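Local atomic coordinates of ABC-type amino acid transport system, permease component (Caldanaerobacter subterraneus subsp. tengcongensis MB4, PDB entry 4YMU), a protein that probably transports amino acids such as arginine across the cell membrane, acting as the membrane-spanning permease subunit of an ABC importer. Residues Gly126-His129 with Ala130-Met133; Arg134-Ile137 with Ile138-Ile142; Gly167-Leu171 with Thr172-Asp176; Tyr183-Phe186 with Glu187-Ile191. All coordinates share one frame; numbering follows the deposited sequence.

How the contacts relate
Contact 1 is the capped start of helix 129-160 and contact 2 the turns that follow: their centres lie 11 Å apart, and Ala132 O and Met133 O probably accept from Ile137 N and Ile138 N. Both border another protein chain. Contacts 3 and 4, with centres 12 Å apart on the opposite side of the chain's centre, begin helices 174-182 and 186-214; Asp176 OD1 probably bonds Tyr185 OH. Contact 3 is buried; the other three are partly buried. Chemistry follows place. Contact 1 is a threonine cap with methionines, contact 2 a proline kink with a glutamine bond, contact 3 an aspartate gripping backbone amides, and contact 4 aromatic rings and a salt bridge beside the second subunit.

Contact 1 of 4, residues Gly126-His129 with Ala130-Met133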
loop_
_atom_site.group_PDB
_atom_site.type_symbol
_atom_site.label_atom_id
_atom_site.label_comp_id
_atom_site.label_asym_id
_atom_site.label_seq_id
_atom_site.Cartn_x
_atom_site.Cartn_y
_atom_site.Cartn_z
ATOM N N GLY C 126 -18.366 21.901 4.097
ATOM C CA GLY C 126 -18.282 23.182 4.784
ATOM C C GLY C 126 -17.446 23.195 6.066
ATOM O O GLY C 126 -17.169 24.260 6.597
ATOM N N MET C 127 -17.027 22.022 6.542
ATOM C CA MET C 127 -16.249 21.914 7.768
ATOM C C MET C 127 -14.885 22.561 7.658
ATOM O O MET C 127 -14.227 22.448 6.622
ATOM C CB MET C 127 -16.086 20.447 8.188
ATOM C CG MET C 127 -17.389 19.819 8.638
ATOM S SD MET C 127 -17.328 18.031 8.837
ATOM C CE MET C 127 -16.540 17.882 10.421
ATOM N N THR C 128 -14.470 23.221 8.746
ATOM C CA THR C 128 -13.130 23.800 8.869
ATOM C C THR C 128 -12.128 22.682 9.117
ATOM O O THR C 128 -12.521 21.588 9.536
ATOM C CB THR C 128 -13.030 24.683 10.113
ATOM O OG1 THR C 128 -13.037 23.839 11.270
ATOM C CG2 THR C 128 -14.191 25.661 10.193
ATOM N N HIS C 129 -10.841 22.969 8.907
ATOM C CA HIS C 129 -9.783 22.012 9.224
ATOM C C HIS C 129 -9.961 21.430 10.624
ATOM O O HIS C 129 -9.827 20.221 10.811
ATOM C CB HIS C 129 -8.402 22.660 9.113
ATOM C CG HIS C 129 -7.269 21.718 9.404
ATOM N ND1 HIS C 129 -6.495 21.156 8.415
ATOM C CD2 HIS C 129 -6.796 21.232 10.579
ATOM C CE1 HIS C 129 -5.584 20.366 8.965
ATOM N NE2 HIS C 129 -5.751 20.389 10.274
ATOM N N ALA C 130 -10.278 22.290 11.592
ATOM C CA ALA C 130 -10.469 21.858 12.977
ATOM C C ALA C 130 -11.597 20.842 13.131
ATOM O O ALA C 130 -11.427 19.796 13.765
ATOM C CB ALA C 130 -10.703 23.060 13.892
ATOM N N MET C 131 -12.756 21.153 12.563
ATOM C CA MET C 131 -13.905 20.257 12.671
ATOM C C MET C 131 -13.649 18.926 11.951
ATOM O O MET C 131 -14.046 17.856 12.438
ATOM C CB MET C 131 -15.143 20.929 12.097
ATOM C CG MET C 131 -15.316 22.362 12.558
ATOM S SD MET C 131 -16.597 23.201 11.604
ATOM C CE MET C 131 -17.913 22.016 11.862
ATOM N N ALA C 132 -12.973 19.002 10.805
ATOM C CA ALA C 132 -12.676 17.824 9.994
ATOM C C ALA C 132 -11.758 16.946 10.798
ATOM O O ALA C 132 -11.848 15.709 10.798
ATOM C CB ALA C 132 -12.005 18.234 8.680
ATOM N N MET C 133 -10.868 17.623 11.501
ATOM C CA MET C 133 -9.885 16.968 12.326
ATOM C C MET C 133 -10.555 16.237 13.477
ATOM O O MET C 133 -10.356 15.032 13.662
ATOM C CB MET C 133 -8.904 18.011 12.814
ATOM C CG MET C 133 -7.510 17.508 12.843
ATOM S SD MET C 133 -6.810 17.062 11.259
ATOM C CE MET C 133 -5.244 16.399 11.850
#
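Thr128 and Met131 meet at the start of helix 129-160, and the side chain of Met131 is the one to follow outward. Met131 CB lies 3.7 Å from Met127 CE, the methyl of a methionine that bends round at its last torsion. The next atom, Met131 CG, sits tight against the threonine hydroxyl, 3.0 Å from Thr128 OG1. Met131 SD then reaches Thr128 N, which gives it a weak but straight hydrogen bond (3.6 Å, 170° at the hydrogen). The terminal Met131 CE folds back to lie 3.9 Å from Met127 CG, so the two methionines interlock end against stem.

Thr128 is the N-cap. With chi1 at 71°, Thr128 OG1 is held between the backbone N and the carbonyl carbon and accepts from Met131 N at 3.0 Å, almost linearly; with the weak bond to the sulfur this makes a capping box. The carbonyls of Thr128 and His129 start the helical ladder to Ala132 N and Met133 N. On the surface Met133 SD runs alongside the imidazole, 3.6 Å from His129 NE2 and oblique to its ring.

Gly126, at positive phi, is the C-prime residue of the Schellman motif that ends helix 117-124. The turn therefore joins two helices: Ala132 packs back on Asn119, Ala122 and Arg123, while Met127, Thr128 and Met131 face another protein's chain.

Contact 2 of 4, residues Arg134-Ile137 with Ile138-Ile142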
loop_
_atom_site.group_PDB
_atom_site.type_symbol
_atom_site.label_atom_id
_atom_site.label_comp_id
_atom_site.label_asym_id
_atom_site.label_seq_id
_atom_site.Cartn_x
_atom_site.Cartn_y
_atom_site.Cartn_z
ATOM N N ARG C 134 -11.397 16.951 14.213
ATOM C CA ARG C 134 -12.063 16.370 15.368
ATOM C C ARG C 134 -13.032 15.230 15.038
ATOM O O ARG C 134 -12.985 14.168 15.663
ATOM C CB ARG C 134 -12.813 17.442 16.150
ATOM C CG ARG C 134 -13.727 16.852 17.206
ATOM C CD ARG C 134 -14.169 17.875 18.230
ATOM N NE ARG C 134 -15.017 17.253 19.243
ATOM C CZ ARG C 134 -15.656 17.920 20.195
ATOM N NH1 ARG C 134 -15.542 19.239 20.273
ATOM N NH2 ARG C 134 -16.408 17.263 21.070
ATOM N N TYR C 135 -13.904 15.442 14.054
ATOM C CA TYR C 135 -14.989 14.501 13.824
ATOM C C TYR C 135 -14.682 13.407 12.799
ATOM O O TYR C 135 -15.341 12.373 12.791
ATOM C CB TYR C 135 -16.257 15.251 13.444
ATOM C CG TYR C 135 -16.657 16.290 14.458
ATOM C CD1 TYR C 135 -17.211 15.920 15.678
ATOM C CD2 TYR C 135 -16.477 17.643 14.201
ATOM C CE1 TYR C 135 -17.572 16.865 16.615
ATOM C CE2 TYR C 135 -16.835 18.602 15.136
ATOM C CZ TYR C 135 -17.386 18.207 16.344
ATOM O OH TYR C 135 -17.744 19.153 17.289
ATOM N N VAL C 136 -13.682 13.620 11.949
ATOM C CA VAL C 136 -13.430 12.683 10.862
ATOM C C VAL C 136 -12.040 12.063 10.869
ATOM O O VAL C 136 -11.905 10.837 10.894
ATOM C CB VAL C 136 -13.720 13.330 9.450
ATOM C CG1 VAL C 136 -13.084 12.534 8.334
ATOM C CG2 VAL C 136 -15.214 13.469 9.218
ATOM N N ILE C 137 -11.007 12.897 10.844
ATOM C CA ILE C 137 -9.656 12.391 10.620
ATOM C C ILE C 137 -9.010 11.742 11.857
ATOM O O ILE C 137 -8.509 10.619 11.785
ATOM C CB ILE C 137 -8.755 13.502 10.052
ATOM C CG1 ILE C 137 -9.424 14.133 8.826
ATOM C CG2 ILE C 137 -7.366 12.978 9.776
ATOM C CD1 ILE C 137 -8.862 15.494 8.428
ATOM N N ILE C 138 -9.005 12.460 12.981
ATOM C CA ILE C 138 -8.389 11.972 14.235
ATOM C C ILE C 138 -8.942 10.635 14.760
ATOM O O ILE C 138 -8.161 9.784 15.188
ATOM C CB ILE C 138 -8.378 13.072 15.338
ATOM C CG1 ILE C 138 -7.334 14.133 14.989
ATOM C CG2 ILE C 138 -8.107 12.482 16.714
ATOM C CD1 ILE C 138 -7.574 15.436 15.656
ATOM N N PRO C 139 -10.282 10.449 14.746
ATOM C CA PRO C 139 -10.801 9.140 15.172
ATOM C C PRO C 139 -10.250 7.967 14.366
ATOM O O PRO C 139 -10.149 6.863 14.907
ATOM C CB PRO C 139 -12.303 9.257 14.898
ATOM C CG PRO C 139 -12.599 10.725 15.036
ATOM C CD PRO C 139 -11.375 11.415 14.487
ATOM N N GLN C 140 -9.872 8.208 13.113
ATOM C CA GLN C 140 -9.403 7.134 12.222
ATOM C C GLN C 140 -7.885 6.984 12.343
ATOM O O GLN C 140 -7.332 5.861 12.331
ATOM C CB GLN C 140 -9.832 7.415 10.764
ATOM C CG GLN C 140 -11.356 7.456 10.565
ATOM C CD GLN C 140 -11.766 7.732 9.129
ATOM O OE1 GLN C 140 -11.540 6.915 8.230
ATOM N NE2 GLN C 140 -12.357 8.903 8.902
ATOM N N ALA C 141 -7.223 8.134 12.457
ATOM C CA ALA C 141 -5.788 8.170 12.710
ATOM C C ALA C 141 -5.522 7.336 13.943
ATOM O O ALA C 141 -4.627 6.499 13.929
ATOM C CB ALA C 141 -5.291 9.600 12.926
ATOM N N ILE C 142 -6.350 7.518 14.975
ATOM C CA ILE C 142 -6.186 6.782 16.237
ATOM C C ILE C 142 -6.152 5.268 16.049
ATOM O O ILE C 142 -5.320 4.577 16.658
ATOM C CB ILE C 142 -7.231 7.198 17.304
ATOM C CG1 ILE C 142 -6.758 8.447 18.042
ATOM C CG2 ILE C 142 -7.497 6.077 18.295
ATOM C CD1 ILE C 142 -7.902 9.277 18.569
#
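Val136 and Gln140 lie side by side and point the same way, one turn apart on helix 129-160. The Gln140 chain is straight beyond CG, which stands anti to the carbonyl carbon (chi1 -62°), and this brings its amide back to the valine. There Gln140 NE2 donates to Val136 O at 2.8 Å, from above the carbonyl plane, while Val136 CG1 rests 3.7 Å from Gln140 NE2. A second bond, from NE2 to Gln118 OE1, fixes the amide between two acceptors.

Pro139 instead puts CD and CG against the carbonyl oxygens of the turn before it, with Pro139 CD 3.4 Å from Arg134 O and Pro139 CG 3.9 Å from Tyr135 O. Proline has no N-H, and the helix is kinked here; just ahead of it the turn at 134-137 widens to pi type. The i to i+4 pairing resumes with Ala141 N to Ile137 O (2.9 Å); Gln140 N also reaches Ile137 O (3.1 Å), from well above the carbonyl plane.

The extended Arg134 chain runs over the face of Tyr135, with Arg134 CG 3.8 Å above the centre of the ring, and the phenol oxygen lies over one face of the guanidinium.

The kinked stretch lies against helix 117-124, where Val136 and Ile137 rest on Gln118 and Asn119, and against another protein's chain, whose side chains Tyr135 O bonds and Tyr135 OH bonds weakly. That chain is probably the ATPase subunit, which ABC importers engage by the EAA-loop coupling helix, consistent here with helix 117-124.

Contact 3 of 4, residues Gly167-Leu171 with Thr172-Asp176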
loop_
_atom_site.group_PDB
_atom_site.type_symbol
_atom_site.label_atom_id
_atom_site.label_comp_id
_atom_site.label_asym_id
_atom_site.label_seq_id
_atom_site.Cartn_x
_atom_site.Cartn_y
_atom_site.Cartn_z
ATOM N N GLY C 167 24.110 -0.726 35.210
ATOM C CA GLY C 167 23.981 -1.371 36.495
ATOM C C GLY C 167 22.578 -1.423 37.057
ATOM O O GLY C 167 22.402 -1.670 38.243
ATOM N N PHE C 168 21.563 -1.210 36.226
ATOM C CA PHE C 168 20.188 -1.345 36.703
ATOM C C PHE C 168 19.838 -2.828 36.681
ATOM O O PHE C 168 20.262 -3.556 35.776
ATOM C CB PHE C 168 19.222 -0.532 35.848
ATOM C CG PHE C 168 17.794 -0.607 36.315
ATOM C CD1 PHE C 168 17.391 0.068 37.463
ATOM C CD2 PHE C 168 16.854 -1.360 35.615
ATOM C CE1 PHE C 168 16.077 -0.001 37.905
ATOM C CE2 PHE C 168 15.539 -1.439 36.051
ATOM C CZ PHE C 168 15.148 -0.758 37.196
ATOM N N ALA C 169 19.111 -3.286 37.699
ATOM C CA ALA C 169 18.866 -4.723 37.874
ATOM C C ALA C 169 17.709 -5.284 37.028
ATOM O O ALA C 169 16.763 -5.878 37.563
ATOM C CB ALA C 169 18.650 -5.045 39.332
ATOM N N ASP C 170 17.801 -5.127 35.712
ATOM C CA ASP C 170 16.772 -5.634 34.819
ATOM C C ASP C 170 16.953 -7.136 34.660
ATOM O O ASP C 170 17.698 -7.763 35.407
ATOM C CB ASP C 170 16.872 -4.966 33.449
ATOM C CG ASP C 170 18.053 -5.486 32.639
ATOM O OD1 ASP C 170 19.118 -5.764 33.239
ATOM O OD2 ASP C 170 17.907 -5.669 31.410
ATOM N N LEU C 171 16.282 -7.710 33.674
ATOM C CA LEU C 171 16.371 -9.133 33.431
ATOM C C LEU C 171 17.764 -9.525 32.904
ATOM O O LEU C 171 18.239 -10.642 33.140
ATOM C CB LEU C 171 15.273 -9.546 32.448
ATOM C CG LEU C 171 15.279 -10.972 31.910
ATOM C CD1 LEU C 171 14.941 -11.957 33.014
ATOM C CD2 LEU C 171 14.298 -11.096 30.744
ATOM N N THR C 172 18.419 -8.613 32.190
ATOM C CA THR C 172 19.708 -8.927 31.579
ATOM C C THR C 172 20.836 -8.890 32.623
ATOM O O THR C 172 21.763 -9.720 32.605
ATOM C CB THR C 172 20.006 -7.963 30.407
ATOM O OG1 THR C 172 19.109 -8.245 29.327
ATOM C CG2 THR C 172 21.415 -8.145 29.899
ATOM N N ARG C 173 20.721 -7.948 33.557
ATOM C CA ARG C 173 21.713 -7.763 34.612
ATOM C C ARG C 173 21.875 -9.024 35.458
ATOM O O ARG C 173 22.966 -9.298 35.953
ATOM C CB ARG C 173 21.334 -6.572 35.488
ATOM C CG ARG C 173 22.375 -6.176 36.519
ATOM C CD ARG C 173 23.786 -6.114 35.935
ATOM N NE ARG C 173 24.562 -5.040 36.554
ATOM C CZ ARG C 173 25.021 -5.052 37.807
ATOM N NH1 ARG C 173 24.791 -6.089 38.606
ATOM N NH2 ARG C 173 25.712 -4.015 38.268
ATOM N N GLN C 174 20.789 -9.785 35.607
ATOM C CA GLN C 174 20.792 -10.998 36.418
ATOM C C GLN C 174 21.949 -11.928 36.080
ATOM O O GLN C 174 22.572 -12.486 36.978
ATOM C CB GLN C 174 19.466 -11.754 36.297
ATOM C CG GLN C 174 18.257 -10.935 36.696
ATOM C CD GLN C 174 18.441 -10.202 38.015
ATOM O OE1 GLN C 174 18.692 -10.810 39.059
ATOM N NE2 GLN C 174 18.306 -8.880 37.973
ATOM N N ALA C 175 22.263 -12.073 34.797
ATOM C CA ALA C 175 23.339 -12.987 34.406
ATOM C C ALA C 175 24.691 -12.643 35.055
ATOM O O ALA C 175 25.517 -13.528 35.310
ATOM C CB ALA C 175 23.478 -13.035 32.923
ATOM N N ASP C 176 24.926 -11.356 35.297
ATOM C CA ASP C 176 26.122 -10.963 36.020
ATOM C C ASP C 176 25.995 -11.479 37.444
ATOM O O ASP C 176 26.818 -12.292 37.890
ATOM C CB ASP C 176 26.356 -9.451 35.987
ATOM C CG ASP C 176 26.876 -8.965 34.630
ATOM O OD1 ASP C 176 27.617 -9.713 33.936
ATOM O OD2 ASP C 176 26.566 -7.806 34.274
#
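Asp170 supplies the acceptors for the amides of Thr172 and Arg173. Its carboxylate carbon is tucked between the backbone N and the carbonyl carbon (chi1 74°), which brings both oxygens to those amides. Asp170 OD1 takes Arg173 N at 2.7 Å on its syn side, somewhat out of the carboxylate plane; Asp170 OD2 takes Thr172 N at 3.1 Å from well above that plane, closing an Asx turn. The Asp170 carbonyl is used too: Gln174 bends at chi2 (-47°) so that Gln174 NE2 reaches back to Asp170 O, 2.9 Å away and nearly linear, with the acceptor in the plane of the amide.

The loop thus leads into helix 174-182 through a buried acid that grips two successive amides, and just before it Ala169 centres an inverse gamma turn, with a weak bond from Asp170 N to Phe168 O. Leu171 N is met by Thr22 OG1 of helix 12-44, and Thr172 OG1 bonds Tyr196 OH of helix 186-214; the Thr172 side chain lies about 10 Å from the bound arginine and also packs on Val69 of the second subunit.

Arg173 lies back along the loop: Arg173 CB touches Phe168 O at 3.2 Å, and the twice-bent chain brings Arg173 NH2 to 3.6 Å from Gly167 CA. Its charged end does not join the carboxylate, since Asp170 OD1 and Arg173 NE stay 6.4 Å apart.

Contact 4 of 4, residues Tyr183-Phe186 with Glu187-Ile191; sequences YRYF and EPYII
Arg184 and Glu187 provide the charged part of this turn into helix 186-214. The arginine chain is extended from CG to NE and crosses the glutamate obliquely; Arg184 NH1 approaches Glu187 OE1 at 3.4 Å, a weak hydrogen bond within a salt bridge, with guanidinium and carboxylate planes 63° apart. Glu187 has a firmer partner in Asp4 N, which bonds OE2, and Gln80 of the second subunit adds a weak bond to OE1.

The aromatic part pairs Tyr185 with Tyr189. Their rings stand nearly parallel with planes at 13°, yet neither covers the other's face: they meet rim to rim, Tyr185 CD1 lying 3.4 Å from Tyr189 CE2. A CH-pi contact follows one residue on, where Ile190 CG1 sits over one face of the Phe186 ring, 4.0 Å from its centroid. Phe186 CG is anti to the backbone N (chi1 -177°), which lays its ring alongside the isoleucine.

Backbone bonds make up the third group. Tyr185 O accepts from Tyr189 N at 3.1 Å and Phe186 O from Ile190 N at 2.9 Å, opening the helix, while Pro188, without an N-H, fits its CG within 3.1 Å of Tyr185 O. Ahead of these bonds, Tyr185 N and Phe186 N both give to Gln80 OE1 of the second subunit.

By its chemistry, the turn combines a polar and an aromatic part: the acid, buried and shared among several donors, probably stays ionised and ties the N-terminal residues to this helix start, while Phe186 meets Phe81 of the second subunit edge-to-face.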
loop_
_atom_site.group_PDB
_atom_site.type_symbol
_atom_site.label_atom_id
_atom_site.label_comp_id
_atom_site.label_asym_id
_atom_site.label_seq_id
_atom_site.Cartn_x
_atom_site.Cartn_y
_atom_site.Cartn_z
ATOM N N TYR C 183 29.971 -18.684 38.535
ATOM C CA TYR C 183 30.986 -18.582 37.480
ATOM C C TYR C 183 30.416 -19.001 36.114
ATOM O O TYR C 183 31.157 -19.164 35.140
ATOM C CB TYR C 183 32.263 -19.360 37.847
ATOM C CG TYR C 183 32.808 -18.995 39.220
ATOM C CD1 TYR C 183 33.698 -17.944 39.383
ATOM C CD2 TYR C 183 32.399 -19.683 40.357
ATOM C CE1 TYR C 183 34.180 -17.607 40.636
ATOM C CE2 TYR C 183 32.870 -19.355 41.606
ATOM C CZ TYR C 183 33.762 -18.316 41.750
ATOM O OH TYR C 183 34.238 -17.991 43.014
ATOM N N ARG C 184 29.089 -19.104 36.045
ATOM C CA ARG C 184 28.399 -19.505 34.821
ATOM C C ARG C 184 27.661 -18.332 34.182
ATOM O O ARG C 184 26.794 -17.716 34.804
ATOM C CB ARG C 184 27.409 -20.641 35.106
ATOM C CG ARG C 184 28.058 -21.944 35.530
ATOM C CD ARG C 184 27.037 -23.050 35.744
ATOM N NE ARG C 184 27.685 -24.340 35.971
ATOM C CZ ARG C 184 28.266 -25.068 35.021
ATOM N NH1 ARG C 184 28.296 -24.634 33.770
ATOM N NH2 ARG C 184 28.835 -26.227 35.321
ATOM N N TYR C 185 28.029 -18.030 32.939
ATOM C CA TYR C 185 27.386 -16.974 32.161
ATOM C C TYR C 185 26.392 -17.563 31.167
ATOM O O TYR C 185 25.276 -17.075 31.051
ATOM C CB TYR C 185 28.431 -16.170 31.386
ATOM C CG TYR C 185 28.920 -14.928 32.084
ATOM C CD1 TYR C 185 28.030 -13.951 32.487
ATOM C CD2 TYR C 185 30.283 -14.722 32.326
ATOM C CE1 TYR C 185 28.470 -12.798 33.122
ATOM C CE2 TYR C 185 30.735 -13.577 32.955
ATOM C CZ TYR C 185 29.824 -12.615 33.352
ATOM O OH TYR C 185 30.244 -11.465 33.985
ATOM N N PHE C 186 26.829 -18.603 30.458
ATOM C CA PHE C 186 26.052 -19.281 29.427
ATOM C C PHE C 186 24.606 -19.564 29.806
ATOM O O PHE C 186 23.678 -18.985 29.233
ATOM C CB PHE C 186 26.734 -20.597 29.059
ATOM C CG PHE C 186 26.049 -21.351 27.961
ATOM C CD1 PHE C 186 26.403 -21.140 26.634
ATOM C CD2 PHE C 186 25.053 -22.279 28.245
ATOM C CE1 PHE C 186 25.778 -21.840 25.608
ATOM C CE2 PHE C 186 24.421 -22.983 27.222
ATOM C CZ PHE C 186 24.787 -22.762 25.905
ATOM N N GLU C 187 24.418 -20.464 30.762
ATOM C CA GLU C 187 23.076 -20.913 31.122
ATOM C C GLU C 187 22.099 -19.787 31.534
ATOM O O GLU C 187 20.966 -19.746 31.043
ATOM C CB GLU C 187 23.124 -22.076 32.139
ATOM C CG GLU C 187 24.423 -22.182 32.939
ATOM C CD GLU C 187 25.504 -23.027 32.264
ATOM O OE1 GLU C 187 26.553 -22.472 31.872
ATOM O OE2 GLU C 187 25.331 -24.259 32.159
ATOM N N PRO C 188 22.530 -18.849 32.397
ATOM C CA PRO C 188 21.581 -17.761 32.702
ATOM C C PRO C 188 21.273 -16.840 31.500
ATOM O O PRO C 188 20.200 -16.246 31.443
ATOM C CB PRO C 188 22.287 -16.978 33.826
ATOM C CG PRO C 188 23.716 -17.309 33.665
ATOM C CD PRO C 188 23.768 -18.727 33.181
ATOM N N TYR C 189 22.207 -16.717 30.562
ATOM C CA TYR C 189 21.969 -15.921 29.374
ATOM C C TYR C 189 20.952 -16.625 28.483
ATOM O O TYR C 189 20.017 -15.992 28.012
ATOM C CB TYR C 189 23.268 -15.635 28.614
ATOM C CG TYR C 189 23.956 -14.388 29.108
ATOM C CD1 TYR C 189 23.238 -13.217 29.313
ATOM C CD2 TYR C 189 25.318 -14.394 29.432
ATOM C CE1 TYR C 189 23.865 -12.071 29.777
ATOM C CE2 TYR C 189 25.953 -13.259 29.913
ATOM C CZ TYR C 189 25.226 -12.101 30.091
ATOM O OH TYR C 189 25.848 -10.965 30.574
ATOM N N ILE C 190 21.141 -17.924 28.248
ATOM C CA ILE C 190 20.150 -18.708 27.528
ATOM C C ILE C 190 18.774 -18.537 28.167
ATOM O O ILE C 190 17.795 -18.224 27.484
ATOM C CB ILE C 190 20.500 -20.186 27.506
ATOM C CG1 ILE C 190 21.730 -20.424 26.627
ATOM C CG2 ILE C 190 19.320 -20.988 27.036
ATOM C CD1 ILE C 190 21.509 -20.165 25.158
ATOM N N ILE C 191 18.706 -18.710 29.484
ATOM C CA ILE C 191 17.437 -18.577 30.199
ATOM C C ILE C 191 16.815 -17.194 30.023
ATOM O O ILE C 191 15.602 -17.053 29.837
ATOM C CB ILE C 191 17.615 -18.887 31.698
ATOM C CG1 ILE C 191 17.902 -20.375 31.881
ATOM C CG2 ILE C 191 16.391 -18.471 32.509
ATOM C CD1 ILE C 191 17.843 -20.814 33.315
#